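Local atomic coordinates of transcriptional regulator, LacI family protein (Rhodococcus jostii, PDB entry 3K9C), a protein that probably acts as a LacI-family transcription factor, binding regulatory DNA and perhaps answering to a small effector held between two periplasmic-binding-protein-like lobes. Residues B[11-16]-B[40-45]; B[192-197]-B[221-226]; B[230-235]-B[271-276]. All coordinates share one frame; numbering follows the deposited sequence.

Interaction 1. Residues B[11-16]-B[40-45]; sequences SSRLLG and RGYDVM
Tyr42 lays its ring against the side chain of Arg13 on two neighbouring parallel strands, 13-20 and 42-49. They are the two strands of a right-handed beta-alpha-beta crossover through helix 24-39, the opening unit of the Rossmann-like N-terminal lobe of the LacI/periplasmic-binding fold. Arg13 CG sits over one face of the ring, and CB comes within 3.2 Å of Tyr42 CE1. The arginine chain then bends at chi3 (76°), which brings the edge of its guanidinium to the phenol oxygen, the two planes standing 79° apart. That bond, Arg13 NE to Tyr42 OH, is weak at 3.5 Å; the stronger partner of the charge is Glu68 on the next strand. Leu15, on the same side of the sheet, approaches the ring obliquely, its CG 3.7 Å from Tyr42 CD1, and helix 240-255 covers this face through Leu252.

On the other face Leu14 CD1 rests on the CB of Asp43, 3.7 Å away, while the Asp43 carboxylate turns to Arg64 of the second subunit in a salt bridge. The backbones are joined by bonds in parallel register: Asp43 N donates to Arg13 O, Leu15 N to Asp43 O, and, farther along, Met45 N to Leu15 O at 3.0 Å.

Interaction 2. Residues B[192-197]-B[221-226]; sequences FNDRCA and DDSRLA. With GOL (glycerol), chain D.
Asp194 OD2 is the polar centre of the contact, accepting two hydrogen bonds from Ser223. The backbone N of Ser223 reaches it at 2.7 Å with an almost straight N-H (176°), close to the line of the C-O bond. Ser223 OG, at 3.1 Å from the same Asp194 OD2, uses the anti lone pair, on the side away from OD1. With OG set between its own backbone N and carbonyl carbon (chi1 68°), the hydroxyl turns toward Asp194, the same way as the backbone N-H of Ser223. The other carboxylate oxygen, OD1, is taken by Thr235 OG1, and both ends of this buried group are therefore held.

Van der Waals contact comes from Leu225 and Ala226. Leu225 pushes CD1 against the backbone of the helix beginning at Asp194, 3.6 Å from Arg195 CA, and Ala226 CB lies against Asp194 OD2. The guanidinium of Arg195 leads elsewhere, to the carbonyl of Gln22.

Both segments follow strands of the parallel sheet in the C-terminal lobe of this periplasmic-binding-protein-like fold, and their loops face the cleft between lobes, where effectors bind in relatives. Asn193 is the N-cap of helix 194-206: its OD1 accepts from Cys196 N at 2.8 Å.

A glycerol, probably from the crystallisation liquor, bridges the two loops. Its O3 donates to Asp221 OD2 at 2.6 Å and takes a weak bond from Asn193 ND2, while Arg143 and Gln238 also bind the molecule.

Interaction 3. Residues B[230-235]-B[271-276]; sequences HVQMTT and RRATTG
Thr234 and Thr274 meet at the tightly packed heart of this contact, where two irregular segments are stitched together by threonine hydroxyls. Thr274 OG1 accepts from Thr234 N at 2.7 Å along a nearly straight N-H (168°). A chi1 of 57° turns this hydroxyl in toward the 230-235 chain, and the same oxygen is also bonded to the carbonyl of Val217. Thr234 OG1 in turn accepts from Arg272 N and pairs with Thr275 OG1 at 2.9 Å, either hydroxyl being a possible donor. The side chains of Thr234 and Thr275 cross at about a right angle, with Thr275 CG2 3.6 Å from Thr234 CB. The Met233 side chain, a selenomethionine, packs on helix 194-206.

The solvent side is looser. Here Gln232, an exposed residue, passes its amide over Ala273, NE2 coming to 3.6 Å from the methyl CB, and its carbonyl O accepts from Ala273 N. Arg272 spans the two regions: its chain, extended from CG to NE, runs along the Gln232 and Met233 backbone, and NH1 donates to Met233 O at 2.9 Å with that oxygen in the guanidinium plane. NH2 forms a salt bridge with Asp222, while Thr235 CG2 lies alongside at the guanidinium edge. An alanine here would remove the guanidinium and is likely to leave the Met233 carbonyl short of a donor and the Asp222 carboxylate without its ion-pair mate.

Segment 230-235 leaves the C-terminal lobe for strand 235-237, which pairs with strand 262-270 in the N-terminal-lobe sheet, and 271-276 comes back from it; the contact thus pairs two of the interlobe crossovers of the LacI/periplasmic-binding fold.

In the fold
From the N terminus, interaction 1 closes first, bringing strand 42-49 beside strand 13-20 after a single helix, at the outer edge of the seven-stranded sheet. Interactions 2 and 3 follow in series in the other lobe, without nesting or crossing. Interaction 2 closes the loop from the start of helix 194-206, through strand 216-218, to the turn at 221-226. Interaction 3 then joins the 230-235 loop to the chain after strand 262-270, the intervening chain making strand 235-237, helix 240-255 and strand 262-270 in the N-terminal lobe. Interactions 2 and 3 touch through a hydrogen bond and a salt bridge, centres about 11 Å apart. Interaction 1 stands alone, its centre about 30 Å from that of interaction 2, yet both reach the second subunit.

Interaction 1. Residues B[11-16]-B[40-45]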
# COMPACT_ATOMS: atom_id res chain seq x y z
N SER B 11 -19.38 11.99 24.65
CA SER B 11 -18.12 12.66 24.93
C SER B 11 -17.06 12.24 23.90
O SER B 11 -15.93 12.72 23.95
CB SER B 11 -17.63 12.29 26.33
OG SER B 11 -17.34 10.90 26.40
N SER B 12 -17.44 11.34 23.00
CA SER B 12 -16.55 10.84 21.95
C SER B 12 -17.24 11.02 20.60
O SER B 12 -18.09 10.21 20.22
CB SER B 12 -16.22 9.36 22.17
OG SER B 12 -15.49 9.18 23.38
N ARG B 13 -16.87 12.08 19.88
CA ARG B 13 -17.47 12.41 18.59
C ARG B 13 -16.74 11.75 17.42
O ARG B 13 -15.51 11.81 17.33
CB ARG B 13 -17.51 13.93 18.43
CG ARG B 13 -17.92 14.64 19.73
CD ARG B 13 -18.19 16.13 19.53
NE ARG B 13 -19.48 16.37 18.89
CZ ARG B 13 -20.66 15.99 19.38
NH1 ARG B 13 -20.72 15.34 20.54
NH2 ARG B 13 -21.78 16.27 18.73
N LEU B 14 -17.51 11.13 16.53
CA LEU B 14 -16.97 10.41 15.39
C LEU B 14 -17.07 11.08 14.03
O LEU B 14 -18.08 11.71 13.70
CB LEU B 14 -17.65 9.04 15.25
CG LEU B 14 -17.62 8.02 16.38
CD1 LEU B 14 -16.18 7.73 16.78
CD2 LEU B 14 -18.41 8.56 17.56
N LEU B 15 -16.01 10.93 13.25
CA LEU B 15 -15.97 11.43 11.88
C LEU B 15 -15.75 10.19 11.02
O LEU B 15 -14.82 9.41 11.24
CB LEU B 15 -14.82 12.41 11.68
CG LEU B 15 -15.05 13.85 12.17
CD1 LEU B 15 -13.94 14.74 11.63
CD2 LEU B 15 -16.41 14.34 11.69
N GLY B 16 -16.64 10.00 10.04
CA GLY B 16 -16.52 8.84 9.18
C GLY B 16 -15.61 9.10 8.00
O GLY B 16 -15.66 10.16 7.39
N ARG B 40 -8.47 18.01 17.22
CA ARG B 40 -9.74 18.70 17.40
C ARG B 40 -10.67 17.97 18.37
O ARG B 40 -11.81 18.39 18.58
CB ARG B 40 -10.45 18.87 16.06
CG ARG B 40 -9.58 19.44 14.96
CD ARG B 40 -9.18 20.88 15.22
NE ARG B 40 -10.01 21.82 14.47
CZ ARG B 40 -11.28 22.09 14.76
NH1 ARG B 40 -11.87 21.50 15.78
NH2 ARG B 40 -11.96 22.96 14.01
N GLY B 41 -10.19 16.87 18.94
CA GLY B 41 -11.01 16.11 19.89
C GLY B 41 -12.00 15.16 19.25
O GLY B 41 -13.05 14.86 19.84
N TYR B 42 -11.69 14.67 18.06
CA TYR B 42 -12.56 13.74 17.35
C TYR B 42 -11.90 12.40 17.07
O TYR B 42 -10.69 12.32 16.87
CB TYR B 42 -13.01 14.34 16.03
CG TYR B 42 -14.20 15.25 16.13
CD1 TYR B 42 -15.47 14.80 15.77
CD2 TYR B 42 -14.07 16.56 16.60
CE1 TYR B 42 -16.58 15.63 15.85
CE2 TYR B 42 -15.18 17.40 16.69
CZ TYR B 42 -16.43 16.92 16.31
OH TYR B 42 -17.52 17.75 16.38
N ASP B 43 -12.71 11.35 17.06
CA ASP B 43 -12.19 10.04 16.74
C ASP B 43 -12.56 9.79 15.29
O ASP B 43 -13.41 10.47 14.72
CB ASP B 43 -12.81 8.96 17.63
CG ASP B 43 -12.16 8.90 19.00
OD1 ASP B 43 -10.91 8.90 19.07
OD2 ASP B 43 -12.89 8.84 20.00
N VAL B 44 -11.91 8.81 14.68
CA VAL B 44 -12.19 8.52 13.29
C VAL B 44 -12.61 7.09 13.11
O VAL B 44 -12.02 6.18 13.70
CB VAL B 44 -10.96 8.81 12.40
CG1 VAL B 44 -11.19 8.24 11.00
CG2 VAL B 44 -10.72 10.31 12.31
N MSE B 45 -13.63 6.90 12.29
CA MSE B 45 -14.10 5.56 11.99
C MSE B 45 -13.85 5.35 10.49
O MSE B 45 -14.42 6.05 9.66
CB MSE B 45 -15.59 5.42 12.30
CG MSE B 45 -15.99 4.00 12.59
SE MSE B 45 -17.77 3.65 11.93
CE MSE B 45 -17.33 2.32 10.58

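Interaction 2. Residues B[192-197]-B[221-226]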
# COMPACT_ATOMS: atom_id res chain seq x y z
N PHE B 192 0.11 9.72 -14.30
CA PHE B 192 -1.07 10.18 -13.57
C PHE B 192 -0.77 10.32 -12.08
O PHE B 192 -1.09 11.34 -11.48
CB PHE B 192 -2.25 9.22 -13.76
CG PHE B 192 -3.46 9.61 -12.98
CD1 PHE B 192 -4.13 10.80 -13.26
CD2 PHE B 192 -3.93 8.81 -11.95
CE1 PHE B 192 -5.24 11.19 -12.51
CE2 PHE B 192 -5.04 9.19 -11.20
CZ PHE B 192 -5.69 10.38 -11.48
N ASN B 193 -0.17 9.29 -11.49
CA ASN B 193 0.21 9.31 -10.08
C ASN B 193 1.49 8.51 -9.85
O ASN B 193 2.00 7.86 -10.76
CB ASN B 193 -0.95 8.81 -9.18
CG ASN B 193 -1.23 7.30 -9.30
OD1 ASN B 193 -0.51 6.55 -9.95
ND2 ASN B 193 -2.29 6.86 -8.65
N ASP B 194 2.02 8.58 -8.62
CA ASP B 194 3.25 7.87 -8.26
C ASP B 194 3.23 6.36 -8.52
O ASP B 194 4.23 5.78 -8.94
CB ASP B 194 3.58 8.09 -6.78
CG ASP B 194 3.93 9.54 -6.47
OD1 ASP B 194 4.18 10.33 -7.41
OD2 ASP B 194 3.96 9.89 -5.27
N ARG B 195 2.10 5.71 -8.24
CA ARG B 195 2.00 4.27 -8.46
C ARG B 195 2.10 3.96 -9.94
O ARG B 195 2.70 2.96 -10.35
CB ARG B 195 0.69 3.71 -7.89
CG ARG B 195 0.55 2.21 -8.06
CD ARG B 195 -0.65 1.67 -7.32
NE ARG B 195 -0.31 1.22 -5.98
CZ ARG B 195 -1.19 0.78 -5.09
NH1 ARG B 195 -2.48 0.74 -5.40
NH2 ARG B 195 -0.78 0.38 -3.89
N CYS B 196 1.52 4.83 -10.76
CA CYS B 196 1.58 4.67 -12.21
C CYS B 196 3.02 4.88 -12.67
O CYS B 196 3.54 4.16 -13.52
CB CYS B 196 0.67 5.71 -12.88
SG CYS B 196 0.65 5.65 -14.67
N ALA B 197 3.67 5.89 -12.08
CA ALA B 197 5.06 6.21 -12.40
C ALA B 197 5.97 5.04 -12.01
O ALA B 197 6.95 4.75 -12.69
CB ALA B 197 5.49 7.49 -11.65
N ASP B 221 1.42 13.11 -6.38
CA ASP B 221 0.97 12.79 -5.01
C ASP B 221 2.04 12.93 -3.92
O ASP B 221 1.72 13.28 -2.78
CB ASP B 221 0.38 11.37 -4.89
CG ASP B 221 -0.96 11.23 -5.59
OD1 ASP B 221 -1.60 12.26 -5.90
OD2 ASP B 221 -1.38 10.08 -5.81
N ASP B 222 3.29 12.64 -4.27
CA ASP B 222 4.42 12.66 -3.33
C ASP B 222 4.08 11.68 -2.21
O ASP B 222 4.07 12.03 -1.03
CB ASP B 222 4.66 14.06 -2.74
CG ASP B 222 5.99 14.16 -1.98
OD1 ASP B 222 6.93 13.41 -2.32
OD2 ASP B 222 6.11 14.99 -1.05
N SER B 223 3.78 10.45 -2.61
CA SER B 223 3.43 9.40 -1.66
C SER B 223 4.70 8.66 -1.26
O SER B 223 5.77 8.95 -1.77
CB SER B 223 2.41 8.44 -2.29
OG SER B 223 3.00 7.69 -3.34
N ARG B 224 4.56 7.70 -0.34
CA ARG B 224 5.70 6.93 0.15
C ARG B 224 6.52 6.29 -0.97
O ARG B 224 7.72 6.09 -0.83
CB ARG B 224 5.25 5.84 1.13
CG ARG B 224 4.46 4.70 0.49
CD ARG B 224 4.18 3.58 1.50
NE ARG B 224 5.41 2.96 1.99
CZ ARG B 224 6.14 2.10 1.30
NH1 ARG B 224 5.76 1.74 0.08
NH2 ARG B 224 7.25 1.60 1.82
N LEU B 225 5.86 5.99 -2.08
CA LEU B 225 6.54 5.36 -3.21
C LEU B 225 7.64 6.27 -3.74
O LEU B 225 8.74 5.81 -4.04
CB LEU B 225 5.52 5.09 -4.33
CG LEU B 225 4.29 4.25 -3.98
CD1 LEU B 225 3.31 4.28 -5.13
CD2 LEU B 225 4.72 2.82 -3.68
N ALA B 226 7.34 7.56 -3.86
CA ALA B 226 8.27 8.54 -4.39
C ALA B 226 9.50 8.84 -3.54
O ALA B 226 10.57 9.16 -4.08
CB ALA B 226 7.53 9.84 -4.68
C1 GOL D . -5.62 12.04 -7.09
O1 GOL D . -5.90 12.87 -6.19
C2 GOL D . -4.58 11.18 -6.61
O2 GOL D . -3.77 11.64 -7.49
C3 GOL D . -4.51 9.65 -6.75
O3 GOL D . -3.60 8.90 -6.32

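Interaction 3. Residues B[230-235]-B[271-276]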
# COMPACT_ATOMS: atom_id res chain seq x y z
N HIS B 230 15.85 4.37 -3.06
CA HIS B 230 16.38 3.99 -4.37
C HIS B 230 15.47 4.35 -5.54
O HIS B 230 15.82 4.11 -6.69
CB HIS B 230 16.73 2.49 -4.40
CG HIS B 230 15.57 1.59 -4.15
ND1 HIS B 230 14.79 1.08 -5.17
CD2 HIS B 230 15.02 1.13 -3.00
CE1 HIS B 230 13.82 0.34 -4.65
NE2 HIS B 230 13.94 0.36 -3.34
N VAL B 231 14.31 4.93 -5.24
CA VAL B 231 13.39 5.33 -6.29
C VAL B 231 13.63 6.81 -6.61
O VAL B 231 13.86 7.17 -7.76
CB VAL B 231 11.92 5.11 -5.88
CG1 VAL B 231 10.99 5.57 -6.98
CG2 VAL B 231 11.69 3.63 -5.59
N GLN B 232 13.61 7.64 -5.57
CA GLN B 232 13.83 9.09 -5.68
C GLN B 232 13.08 9.71 -6.86
O GLN B 232 13.67 10.32 -7.75
CB GLN B 232 15.34 9.38 -5.79
CG GLN B 232 16.22 8.15 -5.96
CD GLN B 232 17.69 8.50 -6.18
OE1 GLN B 232 18.33 9.15 -5.35
NE2 GLN B 232 18.23 8.06 -7.32
N MSE B 233 11.76 9.59 -6.81
CA MSE B 233 10.88 10.09 -7.86
C MSE B 233 10.48 11.56 -7.77
O MSE B 233 9.98 12.03 -6.75
CB MSE B 233 9.63 9.22 -7.87
CG MSE B 233 8.70 9.40 -9.04
SE MSE B 233 7.10 8.45 -8.55
CE MSE B 233 7.74 6.67 -8.93
N THR B 234 10.71 12.29 -8.86
CA THR B 234 10.32 13.69 -8.95
C THR B 234 8.80 13.58 -9.04
O THR B 234 8.28 12.77 -9.82
CB THR B 234 10.88 14.36 -10.23
OG1 THR B 234 12.30 14.46 -10.12
CG2 THR B 234 10.28 15.74 -10.44
N THR B 235 8.09 14.38 -8.26
CA THR B 235 6.64 14.30 -8.22
C THR B 235 5.99 15.62 -7.82
O THR B 235 6.68 16.59 -7.51
CB THR B 235 6.21 13.21 -7.20
OG1 THR B 235 4.81 12.96 -7.31
CG2 THR B 235 6.53 13.66 -5.78
N ARG B 271 11.27 17.96 -6.53
CA ARG B 271 12.31 17.41 -7.39
C ARG B 271 13.21 16.42 -6.69
O ARG B 271 13.71 16.68 -5.59
CB ARG B 271 13.20 18.52 -7.95
CG ARG B 271 12.59 19.36 -9.03
CD ARG B 271 13.47 20.57 -9.30
NE ARG B 271 13.63 21.36 -8.08
CZ ARG B 271 14.22 22.55 -8.03
NH1 ARG B 271 14.70 23.11 -9.14
NH2 ARG B 271 14.30 23.19 -6.87
N ARG B 272 13.41 15.29 -7.33
CA ARG B 272 14.29 14.27 -6.80
C ARG B 272 15.23 13.88 -7.93
O ARG B 272 15.78 14.77 -8.58
CB ARG B 272 13.48 13.09 -6.26
CG ARG B 272 12.60 13.48 -5.07
CD ARG B 272 12.32 12.30 -4.13
NE ARG B 272 11.61 12.71 -2.92
CZ ARG B 272 10.29 12.90 -2.85
NH1 ARG B 272 9.52 12.72 -3.92
NH2 ARG B 272 9.74 13.30 -1.71
N ALA B 273 15.38 12.60 -8.22
CA ALA B 273 16.33 12.20 -9.26
C ALA B 273 15.80 11.57 -10.55
O ALA B 273 16.58 11.01 -11.33
CB ALA B 273 17.37 11.27 -8.64
N THR B 274 14.49 11.64 -10.79
CA THR B 274 13.94 11.05 -12.01
C THR B 274 13.73 12.02 -13.16
O THR B 274 13.13 11.67 -14.18
CB THR B 274 12.61 10.31 -11.73
OG1 THR B 274 11.67 11.23 -11.13
CG2 THR B 274 12.85 9.13 -10.79
N THR B 275 14.21 13.25 -13.01
CA THR B 275 14.10 14.25 -14.07
C THR B 275 15.45 14.92 -14.28
O THR B 275 16.25 14.99 -13.36
CB THR B 275 13.04 15.33 -13.74
OG1 THR B 275 13.33 15.90 -12.46
CG2 THR B 275 11.65 14.73 -13.73
N GLY B 276 15.70 15.39 -15.50
CA GLY B 276 16.96 16.04 -15.80
C GLY B 276 16.98 16.57 -17.22
O GLY B 276 16.01 16.42 -17.95